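Side-chain contacts in beta-1,4-mannanase (Aplysia kurodai, PDB 3VUP), which probably hydrolyses the beta-1,4-linked mannose chains of dietary mannans in the digestive fluid of the sea hare: residues A[140-145]-A[212-217]; A[28-31]-A[35-38]; A[156-161]-A[258-263]. All blocks are in the same frame, centred on the assembly; numbering follows the deposited sequence.

Contact 1. Residues A[140-145]-A[212-217]. With SO4 (sulfate ion), chain H.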
loop_
_atom_site.group_PDB
_atom_site.type_symbol
_atom_site.label_atom_id
_atom_site.label_comp_id
_atom_site.label_asym_id
_atom_site.label_seq_id
_atom_site.Cartn_x
_atom_site.Cartn_y
_atom_site.Cartn_z
ATOM N N ALA A 140 5.375 15.006 -11.159
ATOM C CA ALA A 140 5.453 14.688 -9.733
ATOM C C ALA A 140 6.050 13.321 -9.427
ATOM O O ALA A 140 7.002 13.226 -8.662
ATOM C CB ALA A 140 4.090 14.851 -9.056
ATOM N N LEU A 141 5.482 12.261 -9.996
ATOM C CA LEU A 141 5.896 10.916 -9.594
ATOM C C LEU A 141 7.341 10.612 -9.977
ATOM O O LEU A 141 8.139 10.201 -9.129
ATOM C CB LEU A 141 4.954 9.860 -10.173
ATOM C CG LEU A 141 5.275 8.417 -9.776
ATOM C CD1 LEU A 141 5.219 8.206 -8.265
ATOM C CD2 LEU A 141 4.309 7.484 -10.475
ATOM N N LYS A 142 7.679 10.796 -11.250
ATOM C CA LYS A 142 9.047 10.529 -11.662
ATOM C C LYS A 142 10.071 11.386 -10.891
ATOM O O LYS A 142 11.078 10.855 -10.426
ATOM C CB LYS A 142 9.220 10.600 -13.187
ATOM C CG LYS A 142 8.553 9.443 -13.940
ATOM C CD LYS A 142 8.702 9.610 -15.443
ATOM C CE LYS A 142 8.177 8.416 -16.215
ATOM N NZ LYS A 142 8.536 8.527 -17.654
ATOM N N PRO A 143 9.819 12.702 -10.724
ATOM C CA PRO A 143 10.783 13.459 -9.913
ATOM C C PRO A 143 10.948 12.940 -8.482
ATOM O O PRO A 143 12.070 12.885 -7.977
ATOM C CB PRO A 143 10.197 14.873 -9.925
ATOM C CG PRO A 143 9.519 14.955 -11.267
ATOM C CD PRO A 143 8.914 13.597 -11.472
ATOM N N ILE A 144 9.854 12.545 -7.842
ATOM C CA ILE A 144 9.943 12.001 -6.491
ATOM C C ILE A 144 10.742 10.694 -6.465
ATOM O O ILE A 144 11.672 10.531 -5.669
ATOM C CB ILE A 144 8.543 11.788 -5.876
ATOM C CG1 ILE A 144 7.867 13.140 -5.602
ATOM C CG2 ILE A 144 8.647 10.950 -4.604
ATOM C CD1 ILE A 144 6.382 13.028 -5.324
ATOM N N VAL A 145 10.374 9.770 -7.346
ATOM C CA VAL A 145 11.010 8.461 -7.399
ATOM C C VAL A 145 12.491 8.586 -7.724
ATOM O O VAL A 145 13.332 7.906 -7.127
ATOM C CB VAL A 145 10.286 7.563 -8.423
ATOM C CG1 VAL A 145 11.072 6.288 -8.698
ATOM C CG2 VAL A 145 8.881 7.238 -7.932
ATOM N N LYS A 212 9.224 1.894 -11.997
ATOM C CA LYS A 212 10.268 0.925 -12.317
ATOM C C LYS A 212 11.083 1.229 -13.579
ATOM O O LYS A 212 12.035 0.513 -13.898
ATOM C CB LYS A 212 9.729 -0.497 -12.270
ATOM C CG LYS A 212 9.476 -0.929 -10.829
ATOM C CD LYS A 212 9.015 -2.372 -10.698
ATOM C CE LYS A 212 7.545 -2.523 -11.048
ATOM N NZ LYS A 212 7.091 -3.924 -10.852
ATOM N N THR A 213 10.715 2.286 -14.292
ATOM C CA THR A 213 11.576 2.844 -15.330
ATOM C C THR A 213 12.576 3.796 -14.675
ATOM O O THR A 213 13.748 3.842 -15.031
ATOM C CB THR A 213 10.776 3.634 -16.398
ATOM O OG1 THR A 213 9.778 2.798 -16.989
ATOM C CG2 THR A 213 11.697 4.139 -17.497
ATOM N N THR A 214 12.094 4.551 -13.696
ATOM C CA THR A 214 12.887 5.585 -13.045
ATOM C C THR A 214 13.827 5.013 -11.981
ATOM O O THR A 214 14.984 5.428 -11.876
ATOM C CB THR A 214 11.946 6.639 -12.449
ATOM O OG1 THR A 214 11.135 7.183 -13.495
ATOM C CG2 THR A 214 12.720 7.758 -11.794
ATOM N N ASP A 215 13.315 4.065 -11.200
ATOM C CA ASP A 215 14.110 3.338 -10.216
ATOM C C ASP A 215 13.835 1.853 -10.426
ATOM O O ASP A 215 12.937 1.282 -9.797
ATOM C CB ASP A 215 13.734 3.747 -8.791
ATOM C CG ASP A 215 14.594 3.062 -7.737
ATOM O OD1 ASP A 215 15.470 2.238 -8.103
ATOM O OD2 ASP A 215 14.391 3.339 -6.531
ATOM N N PRO A 216 14.590 1.226 -11.343
ATOM C CA PRO A 216 14.282 -0.153 -11.728
ATOM C C PRO A 216 14.348 -1.162 -10.590
ATOM O O PRO A 216 13.725 -2.214 -10.699
ATOM C CB PRO A 216 15.341 -0.470 -12.778
ATOM C CG PRO A 216 15.777 0.829 -13.303
ATOM C CD PRO A 216 15.632 1.823 -12.198
ATOM N N GLY A 217 15.075 -0.848 -9.524
ATOM C CA GLY A 217 15.146 -1.723 -8.370
ATOM C C GLY A 217 14.089 -1.515 -7.301
ATOM O O GLY A 217 14.114 -2.209 -6.283
HETATM S S SO4 H . 6.292 7.232 -20.320
HETATM O O1 SO4 H . 5.280 8.143 -19.791
HETATM O O2 SO4 H . 5.679 5.958 -20.723
HETATM O O3 SO4 H . 6.942 7.830 -21.482
HETATM O O4 SO4 H . 7.298 6.988 -19.287
HETATM O O HOH W 1 12.245 5.100 -5.773
#
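V145 and K142, on helix 130-147, meet T214 and D215 at the C-terminal end of helix 197-214. The two helices flank strand 157-161 in the chain. V145 CG1 lies anti to the backbone N (chi1 169°), and this branch touches both residues opposite. V145 CG1 is 3.8 Å from T214 CG2 and 3.7 Å from D215 CB. T214 presents its two branches differently. The methyl CG2 packs against V145 and also lies 3.8 Å from the backbone oxygen of K142. The hydroxyl sits beside its own backbone N (chi1 -58°), where OG1 is hydrogen-bonded to A210 O, one turn back in the same helix. K142 passes this hydroxyl with its chain rather than its charge: K142 CG is 3.5 Å from T214 OG1. The lysine is fully extended beyond CG. Its aliphatic part therefore runs past T214 and carries NZ to a sulfate ion, with K142 NZ donating to sulfate O4 at 2.6 Å. Q134 and K251 also bind this sulfate. The ion probably came from the crystallisation liquor.

D215 follows the last helical residue, T214. Its CB faces V145, but its carboxylate is occupied by other partners. OD1 forms a salt bridge with R1, and OD2 takes a hydrogen bond from G150 N. A water also donates to D215 OD2 at 2.9 Å. The same water makes a weak, 3.3 Å bond to V145 O and so loosely bridges the two segments. The direct contact is thus mostly van der Waals packing, by the valine methyl and the lysine methylenes. The polar groups beside it are held within their own helix, by water, by more distant residues or, for K142, by the sulfate, so shape rather than charge pairing joins these two helix ends.

Contact 2. Residues A[28-31]-A[35-38]; sequences YAYD and GQWQ
Y30 faces Q36 across the short turn that leads into helix 36-53. The amide oxygen of Q36 lies obliquely beside the Y30 ring, with ring and amide planes 53° apart. The modelled approach is too close to be trusted in detail. The backbone of Y30 gives the firmer contact: Y30 O is 3.3 Å from Q36 CB and 3.6 Å from Q36 CD. The Q36 chain is extended beyond CG and lies across this peptide. Its NE2 is hydrogen-bonded to T69 OG1, with weak bonds to F32 O and G33 O. A leucine here would probably leave T69 without this amide partner and the turn at F32 and G33 less firmly tied.

D31 comes next. Its carbonyl oxygen meets W37, where W37 CA makes a CA-H...O contact with D31 O at 3.0 Å. W37 CB is 3.4 Å from the same oxygen. With CG anti to the backbone N (chi1 162°), the indole turns an edge to D31 O, and NE1 is hydrogen-bonded to D94. The D31 CB points away from 35-38, and its side chain rests on N40 and I44, farther along the helix. Its carboxylate accepts backbone bonds from S27 and M26. G35 is the N-cap residue of the helix. The whole is a beta-alpha connection of a TIM barrel, the loop that takes strand 18-22 into helix 36-53.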
loop_
_atom_site.group_PDB
_atom_site.type_symbol
_atom_site.label_atom_id
_atom_site.label_comp_id
_atom_site.label_asym_id
_atom_site.label_seq_id
_atom_site.Cartn_x
_atom_site.Cartn_y
_atom_site.Cartn_z
ATOM N N TYR A 28 -3.493 14.014 8.515
ATOM C CA TYR A 28 -4.040 13.351 7.328
ATOM C C TYR A 28 -3.904 14.206 6.073
ATOM O O TYR A 28 -4.472 15.293 5.999
ATOM C CB TYR A 28 -5.509 13.018 7.576
ATOM C CG TYR A 28 -6.263 12.330 6.455
ATOM C CD1 TYR A 28 -6.328 10.944 6.378
ATOM C CD2 TYR A 28 -6.978 13.063 5.519
ATOM C CE1 TYR A 28 -7.046 10.304 5.377
ATOM C CE2 TYR A 28 -7.707 12.433 4.510
ATOM C CZ TYR A 28 -7.743 11.049 4.447
ATOM O OH TYR A 28 -8.466 10.400 3.459
ATOM N N ALA A 29 -3.136 13.701 5.106
ATOM C CA ALA A 29 -2.927 14.332 3.793
ATOM C C ALA A 29 -2.148 15.636 3.850
ATOM O O ALA A 29 -2.044 16.332 2.840
ATOM C CB ALA A 29 -4.253 14.535 3.053
ATOM N N TYR A 30 -1.613 15.945 5.030
ATOM C CA TYR A 30 -0.925 17.199 5.321
ATOM C C TYR A 30 0.435 16.944 5.959
ATOM O O TYR A 30 0.887 17.729 6.793
ATOM C CB TYR A 30 -1.769 18.039 6.287
ATOM C CG TYR A 30 -2.674 18.994 5.586
ATOM C CD1 TYR A 30 -3.777 18.541 4.892
ATOM C CD2 TYR A 30 -2.416 20.358 5.609
ATOM C CE1 TYR A 30 -4.601 19.422 4.228
ATOM C CE2 TYR A 30 -3.223 21.241 4.954
ATOM C CZ TYR A 30 -4.321 20.775 4.267
ATOM O OH TYR A 30 -5.114 21.684 3.613
ATOM N N ASP A 31 1.086 15.851 5.572
ATOM C CA ASP A 31 2.345 15.443 6.187
ATOM C C ASP A 31 3.577 15.746 5.337
ATOM O O ASP A 31 4.679 15.815 5.863
ATOM C CB ASP A 31 2.336 13.940 6.480
ATOM C CG ASP A 31 1.492 13.563 7.684
ATOM O OD1 ASP A 31 1.483 14.322 8.680
ATOM O OD2 ASP A 31 0.881 12.466 7.645
ATOM N N GLY A 35 6.277 22.388 3.154
ATOM C CA GLY A 35 6.823 22.592 4.486
ATOM C C GLY A 35 6.228 21.714 5.573
ATOM O O GLY A 35 6.569 21.861 6.745
ATOM N N GLN A 36 5.357 20.787 5.196
ATOM C CA GLN A 36 4.572 20.049 6.178
ATOM C C GLN A 36 5.345 18.945 6.892
ATOM O O GLN A 36 5.037 18.604 8.035
ATOM C CB GLN A 36 3.311 19.484 5.519
ATOM C CG GLN A 36 2.390 20.593 5.040
ATOM C CD GLN A 36 1.231 20.122 4.174
ATOM O OE1 GLN A 36 0.116 20.608 4.329
ATOM N NE2 GLN A 36 1.487 19.201 3.250
ATOM N N TRP A 37 6.337 18.373 6.218
ATOM C CA TRP A 37 7.123 17.308 6.832
ATOM C C TRP A 37 7.938 17.826 8.008
ATOM O O TRP A 37 7.920 17.240 9.093
ATOM C CB TRP A 37 8.011 16.604 5.805
ATOM C CG TRP A 37 9.127 15.825 6.431
ATOM C CD1 TRP A 37 10.444 16.170 6.448
ATOM C CD2 TRP A 37 9.027 14.586 7.153
ATOM N NE1 TRP A 37 11.174 15.232 7.127
ATOM C CE2 TRP A 37 10.332 14.244 7.568
ATOM C CE3 TRP A 37 7.969 13.732 7.483
ATOM C CZ2 TRP A 37 10.608 13.089 8.293
ATOM C CZ3 TRP A 37 8.249 12.580 8.206
ATOM C CH2 TRP A 37 9.556 12.274 8.603
ATOM N N GLN A 38 8.640 18.933 7.813
ATOM C CA GLN A 38 9.431 19.464 8.913
ATOM C C GLN A 38 8.540 19.878 10.089
ATOM O O GLN A 38 8.959 19.790 11.243
ATOM C CB GLN A 38 10.338 20.608 8.450
ATOM C CG GLN A 38 11.461 20.172 7.512
ATOM C CD GLN A 38 12.429 19.172 8.136
ATOM O OE1 GLN A 38 12.594 19.117 9.359
ATOM N NE2 GLN A 38 13.080 18.381 7.291
#

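Contact 3. Residues A[156-161]-A[258-263]; sequences GWDLMN and FYQFHS. With SO4 (sulfate ion), chain D.
Inside the eight-stranded TIM barrel, D158 of strand 157-161 reaches across to Q260 of strand 259-262. Strand 220-224 lies between them in the sheet. Q260 NE2 donates to D158 OD2 at 2.8 Å with an N-H...O angle of 164°. The donor stands above the carboxylate plane, and the carboxylate and amide planes are 86° apart. D158 OD2 also forms a salt bridge with R60, so two partners grip this buried oxygen. The amide of Q260 is used at both ends. Its OE1 receives H262 NE2 at 2.8 Å, which fixes its flip. OE1 lies in the imidazole plane, while NE2 stands above the Q260 carbonyl plane.

N161 and H262 meet nearer the C-terminal ends of the strands, where active sites of TIM barrels lie. N161 is followed by E162, an Asn-Glu pair consistent with clan GH-A glycosidases. A bound Tris hydrogen-bonded to N161 ND2 is consistent with a pocket here. OD1 of N161 comes to the edge of the imidazole, in its plane, from a side chain that runs anti to the backbone N (chi1 -174°). N161 OD1 is 3.1 Å from H262 CE1. The hydrogen bond of N161 OD1 goes to R60, while H262 ND1 is hydrogen-bonded to E162.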
loop_
_atom_site.group_PDB
_atom_site.type_symbol
_atom_site.label_atom_id
_atom_site.label_comp_id
_atom_site.label_asym_id
_atom_site.label_seq_id
_atom_site.Cartn_x
_atom_site.Cartn_y
_atom_site.Cartn_z
ATOM N N GLY A 156 9.046 -0.153 -0.523
ATOM C CA GLY A 156 8.307 -0.243 -1.765
ATOM C C GLY A 156 7.231 0.813 -1.810
ATOM O O GLY A 156 6.872 1.404 -0.788
ATOM N N TRP A 157 6.722 1.048 -3.008
ATOM C CA TRP A 157 5.692 2.048 -3.247
ATOM C C TRP A 157 4.333 1.368 -3.331
ATOM O O TRP A 157 4.148 0.459 -4.131
ATOM C CB TRP A 157 5.953 2.778 -4.567
ATOM C CG TRP A 157 7.211 3.594 -4.584
ATOM C CD1 TRP A 157 8.418 3.239 -5.129
ATOM C CD2 TRP A 157 7.392 4.911 -4.040
ATOM N NE1 TRP A 157 9.328 4.251 -4.959
ATOM C CE2 TRP A 157 8.729 5.286 -4.294
ATOM C CE3 TRP A 157 6.555 5.812 -3.367
ATOM C CZ2 TRP A 157 9.251 6.523 -3.896
ATOM C CZ3 TRP A 157 7.076 7.038 -2.964
ATOM C CH2 TRP A 157 8.412 7.382 -3.234
ATOM N N ASP A 158 3.396 1.795 -2.490
ATOM C CA ASP A 158 2.019 1.316 -2.543
ATOM C C ASP A 158 1.240 2.370 -3.336
ATOM O O ASP A 158 1.075 3.506 -2.886
ATOM C CB ASP A 158 1.485 1.157 -1.118
ATOM C CG ASP A 158 0.016 0.745 -1.048
ATOM O OD1 ASP A 158 -0.708 0.859 -2.061
ATOM O OD2 ASP A 158 -0.416 0.349 0.067
ATOM N N LEU A 159 0.771 2.004 -4.524
ATOM C CA LEU A 159 0.131 2.990 -5.391
ATOM C C LEU A 159 -1.178 3.528 -4.847
ATOM O O LEU A 159 -1.518 4.682 -5.075
ATOM C CB LEU A 159 -0.135 2.399 -6.767
ATOM C CG LEU A 159 1.089 1.910 -7.525
ATOM C CD1 LEU A 159 0.673 1.478 -8.913
ATOM C CD2 LEU A 159 2.169 2.978 -7.596
ATOM N N MET A 160 -1.947 2.685 -4.173
ATOM C CA MET A 160 -3.281 3.095 -3.782
ATOM C C MET A 160 -3.855 2.248 -2.682
ATOM O O MET A 160 -3.863 1.008 -2.741
ATOM C CB MET A 160 -4.230 3.056 -4.978
ATOM C CG MET A 160 -5.647 3.551 -4.664
ATOM S SD MET A 160 -6.694 3.717 -6.118
ATOM C CE MET A 160 -6.852 5.492 -6.199
ATOM N N ASN A 161 -4.381 2.937 -1.682
ATOM C CA ASN A 161 -5.165 2.287 -0.661
ATOM C C ASN A 161 -6.593 2.011 -1.111
ATOM O O ASN A 161 -7.349 2.940 -1.404
ATOM C CB ASN A 161 -5.226 3.146 0.587
ATOM C CG ASN A 161 -5.918 2.429 1.701
ATOM O OD1 ASN A 161 -5.398 1.439 2.208
ATOM N ND2 ASN A 161 -7.121 2.868 2.054
ATOM N N PHE A 258 4.573 -7.438 -5.330
ATOM C CA PHE A 258 3.957 -8.208 -4.268
ATOM C C PHE A 258 2.556 -7.704 -4.061
ATOM O O PHE A 258 2.229 -6.564 -4.403
ATOM C CB PHE A 258 4.776 -8.195 -2.969
ATOM C CG PHE A 258 4.899 -6.852 -2.284
ATOM C CD1 PHE A 258 4.048 -6.501 -1.238
ATOM C CD2 PHE A 258 5.928 -5.987 -2.618
ATOM C CE1 PHE A 258 4.210 -5.301 -0.554
ATOM C CE2 PHE A 258 6.100 -4.788 -1.936
ATOM C CZ PHE A 258 5.244 -4.446 -0.897
ATOM N N TYR A 259 1.707 -8.587 -3.558
ATOM C CA TYR A 259 0.337 -8.248 -3.257
ATOM C C TYR A 259 0.188 -7.891 -1.778
ATOM O O TYR A 259 1.011 -8.274 -0.942
ATOM C CB TYR A 259 -0.561 -9.418 -3.612
ATOM C CG TYR A 259 -0.681 -9.742 -5.086
ATOM C CD1 TYR A 259 -1.112 -8.790 -6.004
ATOM C CD2 TYR A 259 -0.437 -11.030 -5.553
ATOM C CE1 TYR A 259 -1.276 -9.116 -7.347
ATOM C CE2 TYR A 259 -0.610 -11.364 -6.895
ATOM C CZ TYR A 259 -1.035 -10.407 -7.785
ATOM O OH TYR A 259 -1.237 -10.716 -9.115
ATOM N N GLN A 260 -0.876 -7.160 -1.474
ATOM C CA GLN A 260 -1.116 -6.648 -0.134
ATOM C C GLN A 260 -2.605 -6.714 0.152
ATOM O O GLN A 260 -3.393 -6.027 -0.485
ATOM C CB GLN A 260 -0.626 -5.204 -0.029
ATOM C CG GLN A 260 -0.862 -4.614 1.353
ATOM C CD GLN A 260 -0.849 -3.100 1.408
ATOM O OE1 GLN A 260 -1.478 -2.510 2.287
ATOM N NE2 GLN A 260 -0.149 -2.459 0.473
ATOM N N PHE A 261 -2.980 -7.582 1.084
ATOM C CA PHE A 261 -4.379 -7.755 1.472
ATOM C C PHE A 261 -4.660 -6.996 2.766
ATOM O O PHE A 261 -3.856 -7.033 3.697
ATOM C CB PHE A 261 -4.680 -9.218 1.810
ATOM C CG PHE A 261 -4.562 -10.213 0.670
ATOM C CD1 PHE A 261 -4.443 -9.850 -0.663
ATOM C CD2 PHE A 261 -4.616 -11.564 0.982
ATOM C CE1 PHE A 261 -4.361 -10.832 -1.662
ATOM C CE2 PHE A 261 -4.546 -12.535 0.004
ATOM C CZ PHE A 261 -4.426 -12.170 -1.320
ATOM N N HIS A 262 -5.832 -6.373 2.857
ATOM C CA HIS A 262 -6.339 -5.909 4.141
ATOM C C HIS A 262 -7.391 -6.896 4.616
ATOM O O HIS A 262 -8.092 -7.495 3.800
ATOM C CB HIS A 262 -6.926 -4.510 4.008
ATOM C CG HIS A 262 -5.941 -3.518 3.496
ATOM N ND1 HIS A 262 -6.299 -2.246 3.095
ATOM C CD2 HIS A 262 -4.604 -3.607 3.310
ATOM C CE1 HIS A 262 -5.225 -1.600 2.687
ATOM N NE2 HIS A 262 -4.183 -2.407 2.796
ATOM N N SER A 263 -7.496 -7.076 5.927
ATOM C CA SER A 263 -8.481 -8.013 6.439
ATOM C C SER A 263 -9.049 -7.587 7.774
ATOM O O SER A 263 -8.331 -7.461 8.764
ATOM C CB SER A 263 -7.893 -9.421 6.540
ATOM O OG SER A 263 -8.880 -10.370 6.930
HETATM S S SO4 D . 0.018 -14.215 -9.914
HETATM O O1 SO4 D . 0.961 -14.527 -10.978
HETATM O O2 SO4 D . 0.758 -13.822 -8.724
HETATM O O3 SO4 D . -0.841 -13.117 -10.315
HETATM O O4 SO4 D . -0.760 -15.413 -9.608
#

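The centre of contact 3 is about 3 Å from the centre of the chain, and all its touching residues are buried. Those of contacts 1 and 2 lie about 17 Å and 19 Å out; contact 1 is only partly buried, contact 2 mostly buried. Contact 3 is polar, an interior network between barrel strands. Contact 1 joins two outer helices mainly through van der Waals packing. Contact 2 is local, closing one loop onto the next helix. Contacts 1 and 3 touch: I144 CG2 lies 3.8 Å from W157 CH2, so helix 130-147 backs onto the outward-facing side of strand 157-161. Contact 2 touches neither; its nearest atoms are about 8 Å from contact 3 and 11 Å from contact 1.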